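Local structure of aspartate-semialdehyde dehydrogenase (Thermus thermophilus, 2YV3) at residues 91-94 / 95-99; 294-297 / 298-301. The protein probably catalyses the NADPH-dependent reductive dephosphorylation of L-aspartyl-4-phosphate to L-aspartate-semialdehyde, a step towards lysine, methionine and threonine. One frame throughout, in Å; residues are numbered along the deposited sequence.

Overall arrangement
Contact 1 (91-99) comes first along the chain and contact 2 (294-301) near its end. They lie far apart. Their centres are 35 Å from each other, their nearest atoms about 23 Å, and they do not touch. Contact 1 belongs to the NAD-binding domain, in the loop between strands 87-90 and 119-121 of the mainly parallel nucleotide-binding sheet. Contact 2 belongs to the dimerisation domain and joins strands 288-295 and 302-310 at one side of the other sheet. The two thus serve different parts of the enzyme. Contact 1 carries the predicted phosphate-binding arginine, whereas contact 2 lies away from the predicted active-site and binding residues and against the second subunit.

Contact 1. Residues 91-94 / 95-99; sequences NSSA and WRYEP
Ser93 and Tyr97 share a hydrogen bond, with Ser93 OG 2.8 Å from Tyr97 OH; either hydroxyl could be the donor. Ser93 OG sits opposite its own backbone N about the CA-CB bond (chi1 -164°), which places it beside the phenol end of Tyr97.

Ser93 and Tyr97 also both meet the Arg96 guanidinium. Ser93 CB lies over one face of it, offset toward its rim, and comes 3.3 Å from Arg96 NH1. Tyr97 OH meets the same group at its edge, in plane. Arg96 CB rests over the centre of the Tyr97 ring. The extended chain from CG to NE brings the guanidinium alongside Ser92 and Ser93. There Arg96 NH2 is 3.5 Å from Asn91 O.

The apolar part is a CH-pi contact. Ala94 CB stands over the five-membered ring of Trp95, 4.1 Å from its centroid. The indole NE1 is hydrogen-bonded to Ser74 O of helix 70-83.

Arg96 also forms a salt bridge with Glu213 of helix 205-219, and its NE donates to Asn122 O. With an alanine here, Glu213 is likely to lose this charge partner, Asn122 O its N-H donor, and Ser93 CB the flat group it packs on.

The type I beta turn from Trp95 to Glu98 lies in the loop between strands 87-90 and 119-121. The head of Arg96, the predicted phosphate-binding residue, lies near Asn91, whose side chain is about 7 Å from that of the predicted catalytic Cys125. The arrangement is consistent with a substrate-phosphate pocket of this dehydrogenase family.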
loop_
_atom_site.group_PDB
_atom_site.type_symbol
_atom_site.label_atom_id
_atom_site.label_comp_id
_atom_site.label_asym_id
_atom_site.label_seq_id
_atom_site.Cartn_x
_atom_site.Cartn_y
_atom_site.Cartn_z
ATOM N N ASN A 91 -21.173 -8.496 -13.355
ATOM C CA ASN A 91 -19.976 -8.026 -12.652
ATOM C C ASN A 91 -20.140 -8.146 -11.137
ATOM O O ASN A 91 -19.265 -7.741 -10.368
ATOM C CB ASN A 91 -19.663 -6.558 -12.971
ATOM C CG ASN A 91 -18.487 -6.022 -12.143
ATOM O OD1 ASN A 91 -17.355 -6.497 -12.265
ATOM N ND2 ASN A 91 -18.759 -5.044 -11.286
ATOM N N SER A 92 -21.266 -8.687 -10.699
ATOM C CA SER A 92 -21.498 -8.822 -9.271
ATOM C C SER A 92 -20.962 -10.160 -8.831
ATOM O O SER A 92 -20.516 -10.960 -9.655
ATOM C CB SER A 92 -22.994 -8.757 -8.951
ATOM O OG SER A 92 -23.579 -10.044 -8.977
ATOM N N SER A 93 -20.999 -10.389 -7.526
ATOM C CA SER A 93 -20.553 -11.655 -6.963
ATOM C C SER A 93 -21.828 -12.303 -6.468
ATOM O O SER A 93 -22.227 -12.128 -5.309
ATOM C CB SER A 93 -19.591 -11.440 -5.795
ATOM O OG SER A 93 -18.914 -12.652 -5.529
ATOM N N ALA A 94 -22.485 -13.013 -7.373
ATOM C CA ALA A 94 -23.733 -13.671 -7.068
ATOM C C ALA A 94 -23.654 -15.058 -7.657
ATOM O O ALA A 94 -24.106 -16.023 -7.042
ATOM C CB ALA A 94 -24.884 -12.907 -7.683
ATOM N N TRP A 95 -23.049 -15.152 -8.841
ATOM C CA TRP A 95 -22.899 -16.426 -9.531
ATOM C C TRP A 95 -21.437 -16.886 -9.707
ATOM O O TRP A 95 -21.189 -17.965 -10.242
ATOM C CB TRP A 95 -23.572 -16.341 -10.901
ATOM C CG TRP A 95 -24.953 -15.817 -10.829
ATOM C CD1 TRP A 95 -25.368 -14.551 -11.127
ATOM C CD2 TRP A 95 -26.110 -16.525 -10.389
ATOM N NE1 TRP A 95 -26.709 -14.430 -10.897
ATOM C CE2 TRP A 95 -27.193 -15.628 -10.442
ATOM C CE3 TRP A 95 -26.338 -17.838 -9.951
ATOM C CZ2 TRP A 95 -28.491 -15.991 -10.075
ATOM C CZ3 TRP A 95 -27.633 -18.203 -9.584
ATOM C CH2 TRP A 95 -28.693 -17.277 -9.651
ATOM N N ARG A 96 -20.489 -16.064 -9.251
ATOM C CA ARG A 96 -19.056 -16.355 -9.358
ATOM C C ARG A 96 -18.622 -17.702 -8.811
ATOM O O ARG A 96 -17.957 -18.470 -9.491
ATOM C CB ARG A 96 -18.236 -15.304 -8.622
ATOM C CG ARG A 96 -17.988 -14.008 -9.347
ATOM C CD ARG A 96 -17.212 -13.102 -8.410
ATOM N NE ARG A 96 -17.221 -11.709 -8.832
ATOM C CZ ARG A 96 -16.852 -10.707 -8.048
ATOM N NH1 ARG A 96 -16.445 -10.961 -6.814
ATOM N NH2 ARG A 96 -16.912 -9.457 -8.482
ATOM N N TYR A 97 -18.984 -17.974 -7.567
ATOM C CA TYR A 97 -18.594 -19.217 -6.927
ATOM C C TYR A 97 -19.611 -20.300 -7.136
ATOM O O TYR A 97 -19.888 -21.066 -6.235
ATOM C CB TYR A 97 -18.373 -18.967 -5.436
ATOM C CG TYR A 97 -17.797 -17.590 -5.210
ATOM C CD1 TYR A 97 -16.555 -17.241 -5.745
ATOM C CD2 TYR A 97 -18.555 -16.590 -4.600
ATOM C CE1 TYR A 97 -16.093 -15.939 -5.694
ATOM C CE2 TYR A 97 -18.093 -15.279 -4.548
ATOM C CZ TYR A 97 -16.860 -14.968 -5.099
ATOM O OH TYR A 97 -16.394 -13.683 -5.041
ATOM N N GLU A 98 -20.170 -20.374 -8.335
ATOM C CA GLU A 98 -21.160 -21.404 -8.612
ATOM C C GLU A 98 -20.669 -22.326 -9.740
ATOM O O GLU A 98 -20.350 -21.867 -10.830
ATOM C CB GLU A 98 -22.496 -20.748 -8.967
ATOM C CG GLU A 98 -22.739 -19.377 -8.296
ATOM C CD GLU A 98 -22.584 -19.352 -6.755
ATOM O OE1 GLU A 98 -23.192 -20.203 -6.062
ATOM O OE2 GLU A 98 -21.864 -18.460 -6.236
ATOM N N PRO A 99 -20.587 -23.643 -9.465
ATOM C CA PRO A 99 -20.155 -24.762 -10.321
ATOM C C PRO A 99 -20.660 -24.823 -11.781
ATOM O O PRO A 99 -20.123 -25.566 -12.607
ATOM C CB PRO A 99 -20.602 -25.982 -9.524
ATOM C CG PRO A 99 -20.418 -25.528 -8.117
ATOM C CD PRO A 99 -20.985 -24.138 -8.133
#

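Contact 2. Residues 294-297 / 298-301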
loop_
_atom_site.group_PDB
_atom_site.type_symbol
_atom_site.label_atom_id
_atom_site.label_comp_id
_atom_site.label_asym_id
_atom_site.label_seq_id
_atom_site.Cartn_x
_atom_site.Cartn_y
_atom_site.Cartn_z
ATOM N N ARG A 294 11.646 -7.759 -10.133
ATOM C CA ARG A 294 12.953 -7.956 -9.528
ATOM C C ARG A 294 13.106 -9.335 -8.926
ATOM O O ARG A 294 12.143 -9.918 -8.420
ATOM C CB ARG A 294 13.228 -6.881 -8.478
ATOM C CG ARG A 294 12.296 -6.817 -7.273
ATOM C CD ARG A 294 12.657 -5.538 -6.501
ATOM N NE ARG A 294 11.924 -5.277 -5.266
ATOM C CZ ARG A 294 10.612 -5.096 -5.180
ATOM N NH1 ARG A 294 9.854 -5.157 -6.265
ATOM N NH2 ARG A 294 10.067 -4.827 -3.999
ATOM N N LYS A 295 14.317 -9.870 -9.000
ATOM C CA LYS A 295 14.552 -11.197 -8.464
ATOM C C LYS A 295 14.269 -11.120 -6.976
ATOM O O LYS A 295 14.959 -10.422 -6.234
ATOM C CB LYS A 295 15.993 -11.654 -8.737
ATOM C CG LYS A 295 16.366 -13.019 -8.138
ATOM C CD LYS A 295 17.449 -13.769 -8.947
ATOM C CE LYS A 295 18.692 -12.892 -9.255
ATOM N NZ LYS A 295 19.701 -13.547 -10.155
ATOM N N SER A 296 13.224 -11.822 -6.553
ATOM C CA SER A 296 12.822 -11.849 -5.153
ATOM C C SER A 296 13.886 -12.389 -4.198
ATOM O O SER A 296 14.530 -13.405 -4.481
ATOM C CB SER A 296 11.564 -12.699 -4.990
ATOM O OG SER A 296 11.353 -13.006 -3.621
ATOM N N LEU A 297 14.063 -11.725 -3.064
ATOM C CA LEU A 297 15.018 -12.222 -2.092
ATOM C C LEU A 297 14.314 -13.113 -1.063
ATOM O O LEU A 297 14.931 -13.988 -0.454
ATOM C CB LEU A 297 15.751 -11.062 -1.414
ATOM C CG LEU A 297 16.928 -10.524 -2.252
ATOM C CD1 LEU A 297 17.984 -11.599 -2.448
ATOM C CD2 LEU A 297 16.434 -10.080 -3.596
ATOM N N ALA A 298 13.010 -12.911 -0.898
ATOM C CA ALA A 298 12.223 -13.699 0.050
ATOM C C ALA A 298 12.262 -15.178 -0.317
ATOM O O ALA A 298 12.713 -16.006 0.464
ATOM C CB ALA A 298 10.776 -13.206 0.078
ATOM N N PHE A 299 11.794 -15.501 -1.517
ATOM C CA PHE A 299 11.770 -16.880 -2.003
ATOM C C PHE A 299 13.080 -17.281 -2.681
ATOM O O PHE A 299 13.835 -16.429 -3.165
ATOM C CB PHE A 299 10.629 -17.036 -2.987
ATOM C CG PHE A 299 9.306 -16.637 -2.425
ATOM C CD1 PHE A 299 8.386 -15.926 -3.200
ATOM C CD2 PHE A 299 8.967 -16.983 -1.117
ATOM C CE1 PHE A 299 7.147 -15.565 -2.685
ATOM C CE2 PHE A 299 7.739 -16.628 -0.594
ATOM C CZ PHE A 299 6.822 -15.914 -1.384
ATOM N N GLU A 300 13.338 -18.584 -2.719
ATOM C CA GLU A 300 14.560 -19.087 -3.338
ATOM C C GLU A 300 14.433 -19.088 -4.868
ATOM O O GLU A 300 15.404 -19.286 -5.578
ATOM C CB GLU A 300 14.886 -20.483 -2.806
ATOM C CG GLU A 300 16.340 -20.646 -2.361
ATOM C CD GLU A 300 17.316 -20.611 -3.529
ATOM O OE1 GLU A 300 16.858 -20.837 -4.671
ATOM O OE2 GLU A 300 18.533 -20.377 -3.309
ATOM N N ASN A 301 13.222 -18.882 -5.364
ATOM C CA ASN A 301 12.979 -18.773 -6.796
ATOM C C ASN A 301 11.733 -17.899 -6.924
ATOM O O ASN A 301 10.647 -18.363 -7.248
ATOM C CB ASN A 301 12.754 -20.144 -7.436
ATOM C CG ASN A 301 12.668 -20.064 -8.957
ATOM O OD1 ASN A 301 13.276 -19.202 -9.579
ATOM N ND2 ASN A 301 11.926 -20.977 -9.550
#
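From Ser296 to Phe299 the backbone bends sharply, with Leu297 and Ala298 at helix-like angles, and then becomes extended again at Phe299. Ser296 is the residue that spans the bend. Its hydroxyl accepts the backbone N-H of Phe299, with Ser296 OG 3.3 Å from Phe299 N. The bond is long but fairly straight, with an angle of 162° at the hydrogen. The first torsion of Ser296 explains the reach. At chi1 166° the hydroxyl lies on the side of the carbonyl carbon, and so leans over the residues that follow. Ala298 N is also close, 3.2 Å from Ser296 OG. The hydroxyl therefore gives a buried polar partner to a backbone N-H inside the bend.

The remaining side-chain contacts gather around the same oxygen. Ala298 CB approaches Ser296 OG to 3.7 Å. Phe299 CB stands 4.1 Å from that oxygen, and Phe299 CD1 is slightly farther from it. The serine meets the base of the phenylalanine and one near corner of its ring, not the far end. Ser296, Ala298 and Phe299 are all buried in the assembly. Leu297 behaves differently. Its CB lies 3.3 Å from Ala298 N, but its side chain starts off away from 298-301, and the residue is exposed.

The second subunit packs on this bend. Ser226 of that subunit packs on Ala298, and its Arg145 packs on Phe299. Arg294 forms a salt bridge with Glu207 of the second subunit and a cation-pi contact with its Tyr203.

Within its own chain the bend closes a beta hairpin. It joins strand 288-295 to its antiparallel neighbour 302-310, with backbone bonds between Ser296 and Gly302 and between Arg294 and Asp304.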